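DELTA1-pyrroline-2-carboxylate reductase (Thermococcus litoralis DSM 5473, PDB 6T3E) probably catalyses the NAD(P)H-dependent reduction of Delta1-pyrroline-2-carboxylate to L-proline, in the metabolism of L-hydroxyproline. Local coordinates at residues Leu28-Ser31 / Asp32-Leu36. Numbering follows the deposited sequence.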
ATOM      1  N   LEU B  28      -5.376  -6.482  17.280  1.00 37.28           N
ATOM      2  CA  LEU B  28      -6.142  -7.714  17.191  1.00 34.25           C
ATOM      3  C   LEU B  28      -5.206  -8.799  16.690  1.00 39.45           C
ATOM      4  O   LEU B  28      -4.717  -8.722  15.559  1.00 40.92           O
ATOM      5  CB  LEU B  28      -7.342  -7.546  16.260  1.00 33.10           C
ATOM      6  CG  LEU B  28      -8.499  -6.715  16.817  1.00 35.87           C
ATOM      7  CD1 LEU B  28      -9.464  -6.278  15.697  1.00 33.03           C
ATOM      8  CD2 LEU B  28      -9.238  -7.486  17.909  1.00 38.54           C
ATOM      9  N   SER B  29      -4.988  -9.813  17.514  1.00 40.22           N
ATOM     10  CA  SER B  29      -4.111 -10.931  17.216  1.00 38.64           C
ATOM     11  C   SER B  29      -4.912 -12.076  16.608  1.00 42.97           C
ATOM     12  O   SER B  29      -6.143 -12.081  16.632  1.00 44.07           O
ATOM     13  CB  SER B  29      -3.406 -11.377  18.494  1.00 37.29           C
ATOM     14  OG  SER B  29      -4.335 -12.004  19.356  1.00 37.66           O
ATOM     15  N   ARG B  30      -4.193 -13.048  16.037  1.00 46.34           N
ATOM     16  CA  ARG B  30      -4.867 -14.190  15.422  1.00 50.36           C
ATOM     17  C   ARG B  30      -5.798 -14.873  16.416  1.00 49.21           C
ATOM     18  O   ARG B  30      -6.949 -15.186  16.091  1.00 43.09           O
ATOM     19  CB  ARG B  30      -3.824 -15.180  14.880  1.00 51.21           C
ATOM     20  CG  ARG B  30      -4.374 -16.316  14.009  1.00 52.19           C
ATOM     21  CD  ARG B  30      -3.234 -17.166  13.425  1.00 58.07           C
ATOM     22  NE  ARG B  30      -3.544 -17.678  12.081  1.00 62.53           N
ATOM     23  CZ  ARG B  30      -4.360 -18.704  11.834  1.00 64.46           C
ATOM     24  NH1 ARG B  30      -4.962 -19.339  12.836  1.00 68.69           N
ATOM     25  NH2 ARG B  30      -4.578 -19.096  10.587  1.00 60.27           N
ATOM     26  N   SER B  31      -5.337 -15.037  17.655  1.00 53.11           N
ATOM     27  CA  SER B  31      -6.188 -15.587  18.703  1.00 54.31           C
ATOM     28  C   SER B  31      -7.415 -14.712  18.912  1.00 56.16           C
ATOM     29  O   SER B  31      -8.533 -15.222  19.050  1.00 59.98           O
ATOM     30  CB  SER B  31      -5.373 -15.726  19.994  1.00 52.82           C
ATOM     31  OG  SER B  31      -6.164 -15.584  21.160  1.00 53.62           O
ATOM     32  N   ASP B  32      -7.236 -13.391  18.870  1.00 53.26           N
ATOM     33  CA  ASP B  32      -8.379 -12.491  18.978  1.00 54.03           C
ATOM     34  C   ASP B  32      -9.358 -12.696  17.822  1.00 51.75           C
ATOM     35  O   ASP B  32     -10.569 -12.826  18.043  1.00 49.76           O
ATOM     36  CB  ASP B  32      -7.893 -11.035  19.032  1.00 54.13           C
ATOM     37  CG  ASP B  32      -7.114 -10.717  20.314  1.00 56.27           C
ATOM     38  OD1 ASP B  32      -7.156 -11.539  21.259  1.00 60.19           O
ATOM     39  OD2 ASP B  32      -6.455  -9.651  20.373  1.00 51.60           O
ATOM     40  N   LEU B  33      -8.848 -12.799  16.589  1.00 49.96           N
ATOM     41  CA  LEU B  33      -9.732 -12.847  15.425  1.00 48.42           C
ATOM     42  C   LEU B  33     -10.482 -14.171  15.323  1.00 49.47           C
ATOM     43  O   LEU B  33     -11.657 -14.192  14.938  1.00 49.47           O
ATOM     44  CB  LEU B  33      -8.936 -12.609  14.136  1.00 47.13           C
ATOM     45  CG  LEU B  33      -8.360 -11.226  13.800  1.00 42.70           C
ATOM     46  CD1 LEU B  33      -9.486 -10.179  13.776  1.00 39.05           C
ATOM     47  CD2 LEU B  33      -7.203 -10.786  14.689  1.00 44.66           C
ATOM     48  N   GLU B  34      -9.831 -15.287  15.651  1.00 55.54           N
ATOM     49  CA  GLU B  34     -10.473 -16.592  15.483  1.00 61.81           C
ATOM     50  C   GLU B  34     -11.741 -16.656  16.313  1.00 62.50           C
ATOM     51  O   GLU B  34     -12.742 -17.259  15.917  1.00 64.83           O
ATOM     52  CB  GLU B  34      -9.511 -17.711  15.892  1.00 63.49           C
ATOM     53  CG  GLU B  34      -8.808 -18.434  14.757  1.00 65.62           C
ATOM     54  CD  GLU B  34      -7.718 -19.367  15.263  1.00 67.85           C
ATOM     55  OE1 GLU B  34      -6.528 -19.108  14.989  1.00 67.93           O
ATOM     56  OE2 GLU B  34      -8.059 -20.355  15.944  1.00 69.38           O
ATOM     57  N   LYS B  35     -11.699 -15.993  17.456  1.00 63.62           N
ATOM     58  CA  LYS B  35     -12.796 -15.883  18.401  1.00 62.69           C
ATOM     59  C   LYS B  35     -13.971 -15.089  17.820  1.00 59.93           C
ATOM     60  O   LYS B  35     -15.132 -15.460  18.016  1.00 62.23           O
ATOM     61  CB  LYS B  35     -12.165 -15.247  19.634  1.00 66.44           C
ATOM     62  CG  LYS B  35     -12.896 -14.903  20.877  1.00 69.98           C
ATOM     63  CD  LYS B  35     -11.799 -14.262  21.766  1.00 73.80           C
ATOM     64  CE  LYS B  35     -10.835 -15.349  22.216  1.00 78.38           C
ATOM     65  NZ  LYS B  35      -9.669 -15.732  21.298  1.00 81.66           N
ATOM     66  N   LEU B  36     -13.688 -14.001  17.091  1.00 50.16           N
ATOM     67  CA  LEU B  36     -14.694 -13.023  16.667  1.00 45.58           C
ATOM     68  C   LEU B  36     -15.525 -13.457  15.458  1.00 44.75           C
ATOM     69  O   LEU B  36     -16.711 -13.123  15.383  1.00 42.64           O
ATOM     70  CB  LEU B  36     -14.010 -11.697  16.361  1.00 43.05           C
ATOM     71  CG  LEU B  36     -13.371 -11.026  17.565  1.00 43.16           C
ATOM     72  CD1 LEU B  36     -12.558  -9.808  17.115  1.00 31.59           C
ATOM     73  CD2 LEU B  36     -14.426 -10.648  18.582  1.00 40.78           C
TER
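S29, the N-cap residue, and D32 form a capping box at the start of helix 30-36, where strand 26-28 of the mixed sheet turns into the helix. Two reciprocal hydrogen bonds are the evidence. In one, D32 N donates to S29 OG at 3.3 Å. In the other, S29 N donates to D32 OD2 at 3.2 Å. The path of this second bond is almost straight, N-H...O 176°, though it meets the oxygen 46° out of the carboxylate plane. With OG between its own backbone N and carbonyl carbon, S29 brings this oxygen within bonding range of D32 N. Replacing D32 by alanine removes the carboxylate, which would probably leave S29 N without its acceptor and only the S29 OG bond of the box in place.

Within the helix, E34 N bonds to R30 O, an ordinary i to i+4 link.

Charged side chains add two further connections. R30 and E34, four residues apart, make a salt bridge, NH1 to OE1 at 2.7 Å; the carboxylate oxygen comes to the edge of the guanidinium near its plane, while the two planar groups stand 77° apart. K35, bent at chi3 and chi4, curls back so that its NZ donates to S31 O from above the carbonyl plane.

The apolar side packs the start of helix 30-36 on helices 128-146 and 324-341. L33 touches F129 and I130 of the former, L28 and L36 both pack on A338 of the latter, and backbone bonds from L28 to L124 and E126 fix the preceding strand in its sheet. Across the turn itself, the side chains of L28 and L36 cross at about a right angle, CD2 of L28 reaching CD1 of L36 at 4.1 Å.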